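Local coordinates for protein glycerophosphoryl diester phosphodiesterase (Agrobacterium tumefaciens str. C58, PDB 3KS5) that belongs to the glycerophosphoryl diester phosphodiesterase family, whose members have a TIM-barrel fold, and holds an iron(III) ion in this model, at residues E35-P40 / R103-P108; H183-H188 / A203-G208; H213-I218 / T231-L236; L94-H99 / H129-R134. All coordinates share one frame; numbering follows the deposited sequence.

Overall arrangement
All four contacts lie in one TIM-barrel chain. Contacts 1 and 2 are parallel strand pairs of the same curled sheet, their centres about 19 Å apart; contact 1 holds the iron. Contact 3, its centre about 21 Å from that of contact 1, joins two loops that follow strands 206-210 and 228-231 and start helices. Contact 4, its centre about 16 Å from that of contact 1, lies where the chain enters strands 101-106 and 135-139. Contacts 1 and 4 interleave along the sequence; contacts 2 and 3 follow in series and touch at His188 CE1 and Gln217 NE2, 4.3 Å apart. Sheet pairing thus forms the barrel wall, while contact 3 joins segments that follow strands and contact 4 segments that precede them.

Contact 1. Residues E35-P40 / R103-P108; sequences EFDLHP and RCEIKP. With FE (Fe (III) ion), chain C; ACT (acetate ion), chain D.
The metal site of this TIM barrel forms where Glu35 and Asp37, on one strand, meet Glu105 on the parallel strand beside it. Iron(III) is bound by Asp37 OD1 at 2.2 Å and, at 2.4 Å each, by Glu35 OE2 and Glu105 OE1. A water and one atom from outside the two segments are further ligands. The side chains of Asp37 and Glu105 run side by side, pointing the same way, and their carboxylate planes are 69° apart; Asp37 OD1 and Glu105 OE1 come within 3.3 Å, which their common metal probably makes tolerable. Lys107 NZ reaches over the carboxylate plane of Glu105 to form a salt bridge with OE2 at 2.8 Å, and it also donates to the OXT atom of an acetate. A second water links Glu35 OE2 to Arg103 NE.

Strands 33-40 and 101-106 are neighbouring staves of the barrel. Phe36 N donates to Arg103 O at 3.1 Å, and Glu105 N to Phe36 O at 2.8 Å; in this register Glu35, Asp37 and Glu105, at alternate positions, point to the inner face. On the outer face Phe36, its CG set between the backbone N and the carbonyl carbon (chi1 57°), lays its ring over Cys104 CA, 4.3 Å from the centroid, in a CH-pi contact. Leu38 and Cys104 continue this face toward Val122 of helix 118-128.

Contact 2. Residues H183-H188 / A203-G208; sequences HEIGVH and AGLDFG
Glu184 passes obliquely across Asp206 with its CG anti to the backbone N (chi1 -174°) and the chain extended beyond. Its CB lies 3.7 Å from Asp206 CB. The next atom, Glu184 CG, makes the closest side-chain approach of the pair, 3.5 Å from that same Asp206 CB, and Glu184 CD is still only 4.0 Å from it. At the tip the two carboxylates turn their planes 77° apart, leaving Glu184 OE1 and Asp206 OD2 4.4 Å from each other. Lys227 NZ makes a salt bridge to both oxygens, and this shared cation probably offsets the repulsion between them.

The pair belongs to a beta-alpha-beta crossover of the barrel, in which helix 194-202 connects strand 184-188 to strand 206-210. Gly204, with positive phi, ends that helix in a Schellman motif, and the chain then enters the sheet through a bond from Asp206 N to His183 O of 2.8 Å. Further along, Gly208 N meets Ile185 O at 3.0 Å in an almost straight bond (175°). Gly186 and Gly208 lie on the face of Glu184 and Asp206. Ile185 and Phe207 occupy the other face, turned to Val200 of the crossover helix. The side chains of Val187 and Phe207 cross at about a right angle, Val187 CG2 lying 3.6 Å from Phe207 CZ, while Leu205 CD2 packs against the backbone of His183.

Contact 3. Residues H213-I218 / T231-L236; sequences HTPSQI and TDRPTL
His213 and Thr231 bring the two backbones to a CA-CA distance of 5.0 Å, after which the segments diverge, Pro215 and Leu236 being 7.8 Å apart at CA. Both contain beta-alpha loops of the TIM barrel, together with the starts of helices 215-224 and 234-246, which follow strands 206-210 and 228-231. Asp232 N donates to His213 ND1 at 3.0 Å, 27° out of the imidazole plane. The Asp232 carboxylate stacks on that ring with planes 8° apart, OD2 resting 3.2 Å above it toward the rim. The other carboxylate oxygen, OD1, bonds to Thr12 and His8, which probably helps fix the stack.

A capping box starts helix 215-224: Gln217 N donates to Thr214 OG1, while Gln217 OE1 takes His213 N from above its carbonyl plane and Thr214 N in plane, on a lone pair. This probably steadies the backbone that carries His213. Thr231 OG1, also hydrogen-bonded to Ala212 O, accepts from Arg233 N in an ST turn. Among the apolar side chains, Ile218 CD1 touches Leu236 CD2 at 4.0 Å, and Pro215 CG meets the same methyl at 3.9 Å. Leu236 CD2 also lies 3.5 Å above the guanidinium plane of Arg233, offset toward its rim.

Contact 4. Residues L94-H99 / H129-R134; sequences LYVDSH and HSMLER
Arg134 reaches across to the backbone oxygens of Tyr95, Val96 and Ser98, and its guanidinium forms the tight part of this contact. The side chain bends at chi3 (61°), bringing NH1 and NH2 to the carbonyls where the weakly bonded end of helix 88-96 unwinds. Arg134 NH1 donates to Tyr95 O at 3.1 Å, coming from 42° above the carbonyl plane. Ser98 N reaches the same oxygen from the opposite face, so two bonds hold it. Weaker bonds run from NH1 to Val96 O and from NH2 to Tyr95 O; the bond from Arg134 NH2 to Ser98 O, though short at 2.7 Å, is bent and also weak. Arg134 NE is held in turn by Asn101 OD1. Over one face of the guanidinium, the CE methyl of Met131, a selenomethionine, sits 3.3 Å above the plane, at its centre, which probably limits how far the group can tilt on that side.

Away from the guanidinium the packing is looser. Tyr95 CB and Met131 CE are 4.3 Å apart, and Val96 CG1 stays 4.4 Å from Met131 SE. At the solvent side Val96, an exposed residue, touches His129 O with CG1 at 3.9 Å. That carbonyl lies where helix 118-128 has ended in a Schellman motif, with Ser130 as its C-prime residue. The segments thus join the two helix ends that precede strands 101-106 and 135-139 of the barrel. A cation set among carbonyls at a helix C-terminus probably offsets their partial negative charge, and in return these oxygens would stabilise the positive charge of Arg134.

Contact 1. Residues E35-P40 / R103-P108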
loop_
_atom_site.group_PDB
_atom_site.type_symbol
_atom_site.label_atom_id
_atom_site.label_comp_id
_atom_site.label_asym_id
_atom_site.label_seq_id
_atom_site.Cartn_x
_atom_site.Cartn_y
_atom_site.Cartn_z
ATOM N N GLU A 35 0.547 0.338 5.056
ATOM C CA GLU A 35 0.726 0.354 3.612
ATOM C C GLU A 35 1.930 1.133 3.232
ATOM O O GLU A 35 2.190 2.201 3.796
ATOM C CB GLU A 35 -0.493 0.963 2.929
ATOM C CG GLU A 35 -0.585 0.676 1.396
ATOM C CD GLU A 35 0.166 1.638 0.492
ATOM O OE1 GLU A 35 0.646 2.720 0.953
ATOM O OE2 GLU A 35 0.285 1.287 -0.706
ATOM N N PHE A 36 2.651 0.637 2.243
ATOM C CA PHE A 36 3.851 1.289 1.787
ATOM C C PHE A 36 4.237 0.811 0.389
ATOM O O PHE A 36 3.758 -0.214 -0.077
ATOM C CB PHE A 36 5.005 1.031 2.764
ATOM C CG PHE A 36 5.287 -0.437 2.997
ATOM C CD1 PHE A 36 4.560 -1.154 3.939
ATOM C CD2 PHE A 36 6.301 -1.082 2.306
ATOM C CE1 PHE A 36 4.794 -2.516 4.133
ATOM C CE2 PHE A 36 6.551 -2.443 2.507
ATOM C CZ PHE A 36 5.798 -3.156 3.420
ATOM N N ASP A 37 5.164 1.541 -0.219
ATOM C CA ASP A 37 5.610 1.354 -1.589
ATOM C C ASP A 37 7.095 1.074 -1.529
ATOM O O ASP A 37 7.747 1.542 -0.603
ATOM C CB ASP A 37 5.324 2.649 -2.363
ATOM C CG ASP A 37 3.904 3.194 -2.108
ATOM O OD1 ASP A 37 2.939 2.642 -2.661
ATOM O OD2 ASP A 37 3.726 4.185 -1.343
ATOM N N LEU A 38 7.628 0.299 -2.489
ATOM C CA LEU A 38 9.065 -0.022 -2.547
ATOM C C LEU A 38 9.662 0.198 -3.916
ATOM O O LEU A 38 8.975 0.023 -4.921
ATOM C CB LEU A 38 9.326 -1.491 -2.134
ATOM C CG LEU A 38 8.850 -1.920 -0.738
ATOM C CD1 LEU A 38 8.782 -3.481 -0.615
ATOM C CD2 LEU A 38 9.725 -1.256 0.399
ATOM N N HIS A 39 10.942 0.575 -3.944
ATOM C CA HIS A 39 11.728 0.781 -5.168
ATOM C C HIS A 39 13.125 0.278 -4.908
ATOM O O HIS A 39 13.580 0.345 -3.774
ATOM C CB HIS A 39 11.833 2.267 -5.556
ATOM C CG HIS A 39 10.515 2.926 -5.690
ATOM N ND1 HIS A 39 9.875 3.070 -6.899
ATOM C CD2 HIS A 39 9.662 3.386 -4.748
ATOM C CE1 HIS A 39 8.687 3.610 -6.693
ATOM N NE2 HIS A 39 8.540 3.824 -5.397
ATOM N N PRO A 40 13.808 -0.241 -5.942
ATOM C CA PRO A 40 15.196 -0.653 -5.788
ATOM C C PRO A 40 16.170 0.498 -6.007
ATOM O O PRO A 40 15.845 1.427 -6.740
ATOM C CB PRO A 40 15.388 -1.652 -6.935
ATOM C CG PRO A 40 14.516 -1.131 -8.017
ATOM C CD PRO A 40 13.310 -0.519 -7.306
ATOM N N ARG A 103 1.093 -4.324 4.058
ATOM C CA ARG A 103 0.415 -4.196 2.765
ATOM C C ARG A 103 1.394 -3.450 1.867
ATOM O O ARG A 103 1.525 -2.228 1.951
ATOM C CB ARG A 103 -0.893 -3.459 2.886
ATOM C CG ARG A 103 -1.500 -3.113 1.562
ATOM C CD ARG A 103 -2.786 -2.391 1.765
ATOM N NE ARG A 103 -3.261 -1.819 0.514
ATOM C CZ ARG A 103 -4.536 -1.626 0.196
ATOM N NH1 ARG A 103 -5.521 -2.029 0.979
ATOM N NH2 ARG A 103 -4.825 -1.047 -0.974
ATOM N N CYS A 104 2.094 -4.211 1.040
ATOM C CA CYS A 104 3.198 -3.753 0.231
ATOM C C CYS A 104 2.657 -3.405 -1.153
ATOM O O CYS A 104 1.800 -4.147 -1.643
ATOM C CB CYS A 104 4.195 -4.905 0.148
ATOM S SG CYS A 104 5.694 -4.708 -0.781
ATOM N N GLU A 105 3.106 -2.292 -1.764
ATOM C CA GLU A 105 2.779 -2.001 -3.177
ATOM C C GLU A 105 3.995 -2.063 -4.089
ATOM O O GLU A 105 5.033 -1.430 -3.814
ATOM C CB GLU A 105 2.106 -0.643 -3.389
ATOM C CG GLU A 105 1.568 -0.503 -4.836
ATOM C CD GLU A 105 0.810 0.768 -5.112
ATOM O OE1 GLU A 105 0.307 1.418 -4.177
ATOM O OE2 GLU A 105 0.658 1.090 -6.298
ATOM N N ILE A 106 3.853 -2.824 -5.181
ATOM C CA ILE A 106 4.879 -2.928 -6.212
ATOM C C ILE A 106 4.573 -1.816 -7.237
ATOM O O ILE A 106 3.613 -1.904 -8.012
ATOM C CB ILE A 106 4.928 -4.335 -6.867
ATOM C CG1 ILE A 106 5.004 -5.454 -5.815
ATOM C CG2 ILE A 106 6.157 -4.486 -7.748
ATOM C CD1 ILE A 106 6.250 -5.374 -4.896
ATOM N N LYS A 107 5.366 -0.749 -7.182
ATOM C CA LYS A 107 5.201 0.429 -8.035
ATOM C C LYS A 107 6.169 0.313 -9.193
ATOM O O LYS A 107 7.259 -0.247 -9.036
ATOM C CB LYS A 107 5.555 1.728 -7.274
ATOM C CG LYS A 107 4.541 2.273 -6.269
ATOM C CD LYS A 107 3.334 2.876 -6.922
ATOM C CE LYS A 107 2.460 3.637 -5.919
ATOM N NZ LYS A 107 1.044 3.838 -6.363
ATOM N N PRO A 108 5.810 0.866 -10.355
ATOM C CA PRO A 108 6.734 0.897 -11.470
ATOM C C PRO A 108 7.739 2.040 -11.341
ATOM O O PRO A 108 7.632 2.888 -10.437
ATOM C CB PRO A 108 5.811 1.114 -12.681
ATOM C CG PRO A 108 4.671 1.846 -12.156
ATOM C CD PRO A 108 4.508 1.468 -10.705
HETATM FE FE FE C . 0.729 2.914 -2.399
HETATM C C ACT D . -0.952 5.446 -3.954
HETATM O O ACT D . -1.097 6.221 -2.976
HETATM O OXT ACT D . 0.177 4.883 -4.098
HETATM C CH3 ACT D . -2.134 5.274 -4.879
HETATM O O HOH W 1 -1.249 -0.589 -1.512
HETATM O O HOH W 2 1.440 4.497 -0.664
#

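Contact 2. Residues H183-H188 / A203-G208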
loop_
_atom_site.group_PDB
_atom_site.type_symbol
_atom_site.label_atom_id
_atom_site.label_comp_id
_atom_site.label_asym_id
_atom_site.label_seq_id
_atom_site.Cartn_x
_atom_site.Cartn_y
_atom_site.Cartn_z
ATOM N N HIS A 183 -8.252 -12.353 -6.478
ATOM C CA HIS A 183 -9.422 -12.581 -5.605
ATOM C C HIS A 183 -9.916 -11.334 -4.851
ATOM O O HIS A 183 -10.960 -11.385 -4.179
ATOM C CB HIS A 183 -9.098 -13.733 -4.626
ATOM C CG HIS A 183 -8.548 -14.956 -5.311
ATOM N ND1 HIS A 183 -7.255 -15.405 -5.120
ATOM C CD2 HIS A 183 -9.090 -15.768 -6.250
ATOM C CE1 HIS A 183 -7.038 -16.462 -5.885
ATOM N NE2 HIS A 183 -8.136 -16.704 -6.580
ATOM N N GLU A 184 -9.196 -10.211 -5.006
ATOM C CA GLU A 184 -9.562 -8.955 -4.362
ATOM C C GLU A 184 -9.114 -7.747 -5.175
ATOM O O GLU A 184 -7.947 -7.679 -5.589
ATOM C CB GLU A 184 -8.876 -8.856 -2.994
ATOM C CG GLU A 184 -9.292 -7.652 -2.133
ATOM C CD GLU A 184 -8.581 -7.585 -0.786
ATOM O OE1 GLU A 184 -7.900 -8.587 -0.383
ATOM O OE2 GLU A 184 -8.697 -6.502 -0.143
ATOM N N ILE A 185 -10.033 -6.797 -5.334
ATOM C CA ILE A 185 -9.734 -5.479 -5.921
ATOM C C ILE A 185 -9.894 -4.335 -4.878
ATOM O O ILE A 185 -10.699 -4.430 -3.927
ATOM C CB ILE A 185 -10.629 -5.193 -7.179
ATOM C CG1 ILE A 185 -12.067 -4.845 -6.805
ATOM C CG2 ILE A 185 -10.590 -6.384 -8.179
ATOM C CD1 ILE A 185 -12.933 -4.391 -7.954
ATOM N N GLY A 186 -9.125 -3.261 -5.072
ATOM C CA GLY A 186 -9.249 -2.026 -4.303
ATOM C C GLY A 186 -9.531 -0.873 -5.248
ATOM O O GLY A 186 -8.765 -0.684 -6.194
ATOM N N VAL A 187 -10.628 -0.146 -5.023
ATOM C CA VAL A 187 -10.991 1.008 -5.819
ATOM C C VAL A 187 -10.828 2.283 -4.977
ATOM O O VAL A 187 -10.831 2.222 -3.737
ATOM C CB VAL A 187 -12.422 0.925 -6.387
ATOM C CG1 VAL A 187 -12.610 -0.393 -7.194
ATOM C CG2 VAL A 187 -13.485 1.094 -5.312
ATOM N N HIS A 188 -10.674 3.429 -5.657
ATOM C CA HIS A 188 -10.563 4.710 -4.972
ATOM C C HIS A 188 -11.845 4.918 -4.213
ATOM O O HIS A 188 -12.930 4.745 -4.773
ATOM C CB HIS A 188 -10.335 5.865 -5.971
ATOM C CG HIS A 188 -9.974 7.174 -5.319
ATOM N ND1 HIS A 188 -10.887 7.944 -4.631
ATOM C CD2 HIS A 188 -8.803 7.860 -5.283
ATOM C CE1 HIS A 188 -10.286 9.036 -4.179
ATOM N NE2 HIS A 188 -9.020 9.007 -4.561
ATOM N N ALA A 203 -19.542 -11.838 -7.771
ATOM C CA ALA A 203 -18.611 -12.550 -8.650
ATOM C C ALA A 203 -17.609 -13.333 -7.881
ATOM O O ALA A 203 -16.718 -13.919 -8.475
ATOM C CB ALA A 203 -17.868 -11.563 -9.560
ATOM N N GLY A 204 -17.715 -13.334 -6.562
ATOM C CA GLY A 204 -16.774 -14.051 -5.720
ATOM C C GLY A 204 -15.516 -13.301 -5.353
ATOM O O GLY A 204 -14.548 -13.925 -4.917
ATOM N N LEU A 205 -15.517 -11.962 -5.484
ATOM C CA LEU A 205 -14.308 -11.162 -5.202
ATOM C C LEU A 205 -14.431 -10.331 -3.913
ATOM O O LEU A 205 -15.518 -9.853 -3.582
ATOM C CB LEU A 205 -14.030 -10.222 -6.390
ATOM C CG LEU A 205 -13.685 -10.809 -7.777
ATOM C CD1 LEU A 205 -13.555 -9.654 -8.798
ATOM C CD2 LEU A 205 -12.399 -11.646 -7.752
ATOM N N ASP A 206 -13.330 -10.214 -3.171
ATOM C CA ASP A 206 -13.257 -9.242 -2.068
ATOM C C ASP A 206 -13.154 -7.786 -2.645
ATOM O O ASP A 206 -12.629 -7.558 -3.763
ATOM C CB ASP A 206 -12.059 -9.544 -1.162
ATOM C CG ASP A 206 -12.280 -10.789 -0.250
ATOM O OD1 ASP A 206 -13.455 -11.183 -0.090
ATOM O OD2 ASP A 206 -11.275 -11.326 0.314
ATOM N N PHE A 207 -13.670 -6.837 -1.871
ATOM C CA PHE A 207 -13.790 -5.448 -2.233
ATOM C C PHE A 207 -13.300 -4.512 -1.104
ATOM O O PHE A 207 -13.959 -4.398 -0.038
ATOM C CB PHE A 207 -15.253 -5.147 -2.546
ATOM C CG PHE A 207 -15.497 -3.724 -2.975
ATOM C CD1 PHE A 207 -15.375 -3.363 -4.313
ATOM C CD2 PHE A 207 -15.837 -2.737 -2.040
ATOM C CE1 PHE A 207 -15.597 -2.047 -4.727
ATOM C CE2 PHE A 207 -16.056 -1.407 -2.446
ATOM C CZ PHE A 207 -15.939 -1.066 -3.792
ATOM N N GLY A 208 -12.156 -3.872 -1.359
ATOM C CA GLY A 208 -11.578 -2.849 -0.510
ATOM C C GLY A 208 -11.428 -1.490 -1.197
ATOM O O GLY A 208 -11.878 -1.289 -2.338
#

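Contact 3. Residues H213-I218 / T231-L236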
loop_
_atom_site.group_PDB
_atom_site.type_symbol
_atom_site.label_atom_id
_atom_site.label_comp_id
_atom_site.label_asym_id
_atom_site.label_seq_id
_atom_site.Cartn_x
_atom_site.Cartn_y
_atom_site.Cartn_z
ATOM N N HIS A 213 -9.172 9.521 3.236
ATOM C CA HIS A 213 -8.376 10.437 4.061
ATOM C C HIS A 213 -9.213 11.417 4.916
ATOM O O HIS A 213 -8.742 11.880 5.952
ATOM C CB HIS A 213 -7.426 11.241 3.175
ATOM C CG HIS A 213 -6.527 10.411 2.315
ATOM N ND1 HIS A 213 -5.914 9.263 2.766
ATOM C CD2 HIS A 213 -6.073 10.608 1.053
ATOM C CE1 HIS A 213 -5.135 8.775 1.812
ATOM N NE2 HIS A 213 -5.214 9.572 0.761
ATOM N N THR A 214 -10.421 11.744 4.487
ATOM C CA THR A 214 -11.255 12.671 5.218
ATOM C C THR A 214 -12.269 11.918 6.104
ATOM O O THR A 214 -12.490 10.704 5.922
ATOM C CB THR A 214 -12.049 13.550 4.263
ATOM O OG1 THR A 214 -12.987 12.741 3.567
ATOM C CG2 THR A 214 -11.150 14.230 3.268
ATOM N N PRO A 215 -12.859 12.618 7.094
ATOM C CA PRO A 215 -13.984 12.040 7.844
ATOM C C PRO A 215 -15.111 11.478 6.965
ATOM O O PRO A 215 -15.620 10.390 7.261
ATOM C CB PRO A 215 -14.493 13.234 8.675
ATOM C CG PRO A 215 -13.273 14.065 8.890
ATOM C CD PRO A 215 -12.464 13.939 7.638
ATOM N N SER A 216 -15.511 12.222 5.935
ATOM C CA SER A 216 -16.517 11.771 4.977
ATOM C C SER A 216 -16.145 10.431 4.316
ATOM O O SER A 216 -16.952 9.506 4.275
ATOM C CB SER A 216 -16.680 12.789 3.851
ATOM O OG SER A 216 -17.126 14.027 4.340
ATOM N N GLN A 217 -14.923 10.363 3.784
ATOM C CA GLN A 217 -14.467 9.191 3.048
ATOM C C GLN A 217 -14.355 7.971 3.977
ATOM O O GLN A 217 -14.856 6.863 3.629
ATOM C CB GLN A 217 -13.123 9.475 2.356
ATOM C CG GLN A 217 -13.217 10.480 1.193
ATOM C CD GLN A 217 -11.888 10.869 0.652
ATOM O OE1 GLN A 217 -10.933 11.098 1.408
ATOM N NE2 GLN A 217 -11.797 10.962 -0.683
ATOM N N ILE A 218 -13.718 8.185 5.143
ATOM C CA ILE A 218 -13.555 7.159 6.178
ATOM C C ILE A 218 -14.894 6.607 6.622
ATOM O O ILE A 218 -15.089 5.397 6.658
ATOM C CB ILE A 218 -12.786 7.679 7.411
ATOM C CG1 ILE A 218 -11.334 7.917 7.056
ATOM C CG2 ILE A 218 -12.879 6.649 8.578
ATOM C CD1 ILE A 218 -10.517 8.621 8.136
ATOM N N THR A 231 -5.500 4.877 4.612
ATOM C CA THR A 231 -5.865 6.221 5.136
ATOM C C THR A 231 -4.604 6.937 5.578
ATOM O O THR A 231 -3.682 6.311 6.138
ATOM C CB THR A 231 -6.858 6.173 6.313
ATOM O OG1 THR A 231 -7.295 7.509 6.627
ATOM C CG2 THR A 231 -6.234 5.494 7.558
ATOM N N ASP A 232 -4.554 8.236 5.253
ATOM C CA ASP A 232 -3.434 9.122 5.591
ATOM C C ASP A 232 -3.636 9.662 7.016
ATOM O O ASP A 232 -2.711 10.266 7.543
ATOM C CB ASP A 232 -3.342 10.319 4.645
ATOM C CG ASP A 232 -2.538 10.066 3.382
ATOM O OD1 ASP A 232 -1.626 9.197 3.314
ATOM O OD2 ASP A 232 -2.782 10.867 2.449
ATOM N N ARG A 233 -4.837 9.445 7.586
ATOM C CA ARG A 233 -5.216 9.771 8.985
ATOM C C ARG A 233 -5.649 8.535 9.861
ATOM O O ARG A 233 -6.836 8.385 10.253
ATOM C CB ARG A 233 -6.348 10.772 8.928
ATOM C CG ARG A 233 -5.890 12.062 8.196
ATOM C CD ARG A 233 -6.873 13.203 8.429
ATOM N NE ARG A 233 -6.888 13.636 9.826
ATOM C CZ ARG A 233 -7.811 14.428 10.378
ATOM N NH1 ARG A 233 -8.836 14.914 9.668
ATOM N NH2 ARG A 233 -7.707 14.736 11.674
ATOM N N PRO A 234 -4.702 7.631 10.119
ATOM C CA PRO A 234 -4.990 6.401 10.859
ATOM C C PRO A 234 -5.564 6.628 12.263
ATOM O O PRO A 234 -6.512 5.922 12.657
ATOM C CB PRO A 234 -3.627 5.716 10.929
ATOM C CG PRO A 234 -2.637 6.763 10.609
ATOM C CD PRO A 234 -3.300 7.692 9.687
ATOM N N THR A 235 -5.053 7.644 12.963
ATOM C CA THR A 235 -5.552 8.008 14.295
ATOM C C THR A 235 -7.035 8.284 14.237
ATOM O O THR A 235 -7.807 7.659 14.959
ATOM C CB THR A 235 -4.800 9.206 14.849
ATOM O OG1 THR A 235 -3.405 8.860 14.915
ATOM C CG2 THR A 235 -5.327 9.579 16.241
ATOM N N LEU A 236 -7.443 9.164 13.331
ATOM C CA LEU A 236 -8.854 9.467 13.143
ATOM C C LEU A 236 -9.689 8.289 12.665
ATOM O O LEU A 236 -10.886 8.217 12.986
ATOM C CB LEU A 236 -9.001 10.588 12.101
ATOM C CG LEU A 236 -10.410 10.937 11.608
ATOM C CD1 LEU A 236 -11.229 11.544 12.758
ATOM C CD2 LEU A 236 -10.369 11.861 10.400
#

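Contact 4. Residues L94-H99 / H129-R134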
loop_
_atom_site.group_PDB
_atom_site.type_symbol
_atom_site.label_atom_id
_atom_site.label_comp_id
_atom_site.label_asym_id
_atom_site.label_seq_id
_atom_site.Cartn_x
_atom_site.Cartn_y
_atom_site.Cartn_z
ATOM N N LEU A 94 10.995 -2.577 12.793
ATOM C CA LEU A 94 9.953 -1.911 13.570
ATOM C C LEU A 94 8.693 -2.714 13.729
ATOM O O LEU A 94 7.900 -2.406 14.623
ATOM C CB LEU A 94 9.539 -0.586 12.926
ATOM C CG LEU A 94 10.602 0.451 12.569
ATOM C CD1 LEU A 94 9.919 1.692 11.981
ATOM C CD2 LEU A 94 11.476 0.803 13.784
ATOM N N TYR A 95 8.453 -3.688 12.843
ATOM C CA TYR A 95 7.182 -4.426 12.867
ATOM C C TYR A 95 7.320 -5.886 13.352
ATOM O O TYR A 95 6.299 -6.497 13.728
ATOM C CB TYR A 95 6.467 -4.314 11.492
ATOM C CG TYR A 95 5.803 -2.948 11.296
ATOM C CD1 TYR A 95 6.538 -1.852 10.845
ATOM C CD2 TYR A 95 4.454 -2.752 11.599
ATOM C CE1 TYR A 95 5.945 -0.587 10.705
ATOM C CE2 TYR A 95 3.858 -1.502 11.457
ATOM C CZ TYR A 95 4.620 -0.427 11.021
ATOM O OH TYR A 95 4.034 0.798 10.873
ATOM N N VAL A 96 8.548 -6.423 13.405
ATOM C CA VAL A 96 8.734 -7.831 13.874
ATOM C C VAL A 96 8.065 -8.094 15.239
ATOM O O VAL A 96 7.392 -9.121 15.391
ATOM C CB VAL A 96 10.212 -8.279 13.925
ATOM C CG1 VAL A 96 10.818 -8.309 12.482
ATOM C CG2 VAL A 96 11.040 -7.412 14.909
ATOM N N ASP A 97 8.174 -7.150 16.185
ATOM C CA ASP A 97 7.511 -7.300 17.494
ATOM C C ASP A 97 6.103 -6.665 17.635
ATOM O O ASP A 97 5.505 -6.699 18.738
ATOM C CB ASP A 97 8.471 -6.821 18.602
ATOM C CG ASP A 97 9.648 -7.799 18.817
ATOM O OD1 ASP A 97 9.370 -8.994 19.112
ATOM O OD2 ASP A 97 10.834 -7.383 18.684
ATOM N N SER A 98 5.543 -6.174 16.521
ATOM C CA SER A 98 4.235 -5.503 16.483
ATOM C C SER A 98 3.117 -6.421 16.036
ATOM O O SER A 98 3.370 -7.410 15.388
ATOM C CB SER A 98 4.296 -4.347 15.476
ATOM O OG SER A 98 3.018 -3.763 15.306
ATOM N N HIS A 99 1.880 -6.095 16.358
ATOM C CA HIS A 99 0.724 -6.834 15.800
ATOM C C HIS A 99 0.235 -6.352 14.389
ATOM O O HIS A 99 -0.709 -6.942 13.795
ATOM C CB HIS A 99 -0.474 -6.724 16.725
ATOM C CG HIS A 99 -1.035 -5.347 16.805
ATOM N ND1 HIS A 99 -0.371 -4.318 17.446
ATOM C CD2 HIS A 99 -2.188 -4.815 16.322
ATOM C CE1 HIS A 99 -1.097 -3.217 17.367
ATOM N NE2 HIS A 99 -2.205 -3.487 16.689
ATOM N N HIS A 129 13.824 -11.289 6.413
ATOM C CA HIS A 129 13.595 -10.523 7.654
ATOM C C HIS A 129 12.296 -10.880 8.335
ATOM O O HIS A 129 11.753 -10.099 9.135
ATOM C CB HIS A 129 13.665 -9.027 7.378
ATOM C CG HIS A 129 14.910 -8.624 6.668
ATOM N ND1 HIS A 129 16.163 -8.904 7.168
ATOM C CD2 HIS A 129 15.105 -7.981 5.491
ATOM C CE1 HIS A 129 17.079 -8.442 6.333
ATOM N NE2 HIS A 129 16.464 -7.873 5.310
ATOM N N SER A 130 11.800 -12.067 8.006
ATOM C CA SER A 130 10.677 -12.678 8.704
ATOM C C SER A 130 9.335 -11.920 8.674
ATOM O O SER A 130 8.534 -12.003 9.632
ATOM C CB SER A 130 11.113 -12.987 10.150
ATOM O OG SER A 130 12.427 -13.562 10.148
HETATM N N MSE A 131 9.049 -11.246 7.554
HETATM C CA MSE A 131 7.736 -10.612 7.385
HETATM C C MSE A 131 6.888 -11.144 6.209
HETATM O O MSE A 131 5.674 -10.857 6.172
HETATM C CB MSE A 131 7.904 -9.094 7.270
HETATM C CG MSE A 131 8.423 -8.436 8.537
HETATM SE SE MSE A 131 7.177 -8.507 9.991
HETATM C CE MSE A 131 5.463 -7.851 9.316
ATOM N N LEU A 132 7.470 -11.930 5.286
ATOM C CA LEU A 132 6.686 -12.434 4.137
ATOM C C LEU A 132 5.368 -13.042 4.559
ATOM O O LEU A 132 4.336 -12.773 3.946
ATOM C CB LEU A 132 7.466 -13.451 3.291
ATOM C CG LEU A 132 6.776 -14.032 2.023
ATOM C CD1 LEU A 132 6.391 -12.935 0.962
ATOM C CD2 LEU A 132 7.689 -15.083 1.411
ATOM N N GLU A 133 5.364 -13.817 5.641
ATOM C CA GLU A 133 4.117 -14.457 6.088
ATOM C C GLU A 133 3.120 -13.505 6.729
ATOM O O GLU A 133 2.019 -13.923 7.110
ATOM C CB GLU A 133 4.393 -15.668 7.013
ATOM C CG GLU A 133 5.303 -16.748 6.388
ATOM C CD GLU A 133 4.924 -17.136 4.938
ATOM O OE1 GLU A 133 3.702 -17.294 4.632
ATOM O OE2 GLU A 133 5.866 -17.289 4.112
ATOM N N ARG A 134 3.478 -12.230 6.830
ATOM C CA ARG A 134 2.554 -11.206 7.310
ATOM C C ARG A 134 2.257 -10.122 6.234
ATOM O O ARG A 134 1.676 -9.087 6.558
ATOM C CB ARG A 134 3.143 -10.588 8.588
ATOM C CG ARG A 134 3.403 -11.625 9.685
ATOM C CD ARG A 134 4.257 -11.058 10.779
ATOM N NE ARG A 134 3.597 -9.914 11.403
ATOM C CZ ARG A 134 4.196 -9.079 12.249
ATOM N NH1 ARG A 134 5.465 -9.269 12.625
ATOM N NH2 ARG A 134 3.503 -8.060 12.740
#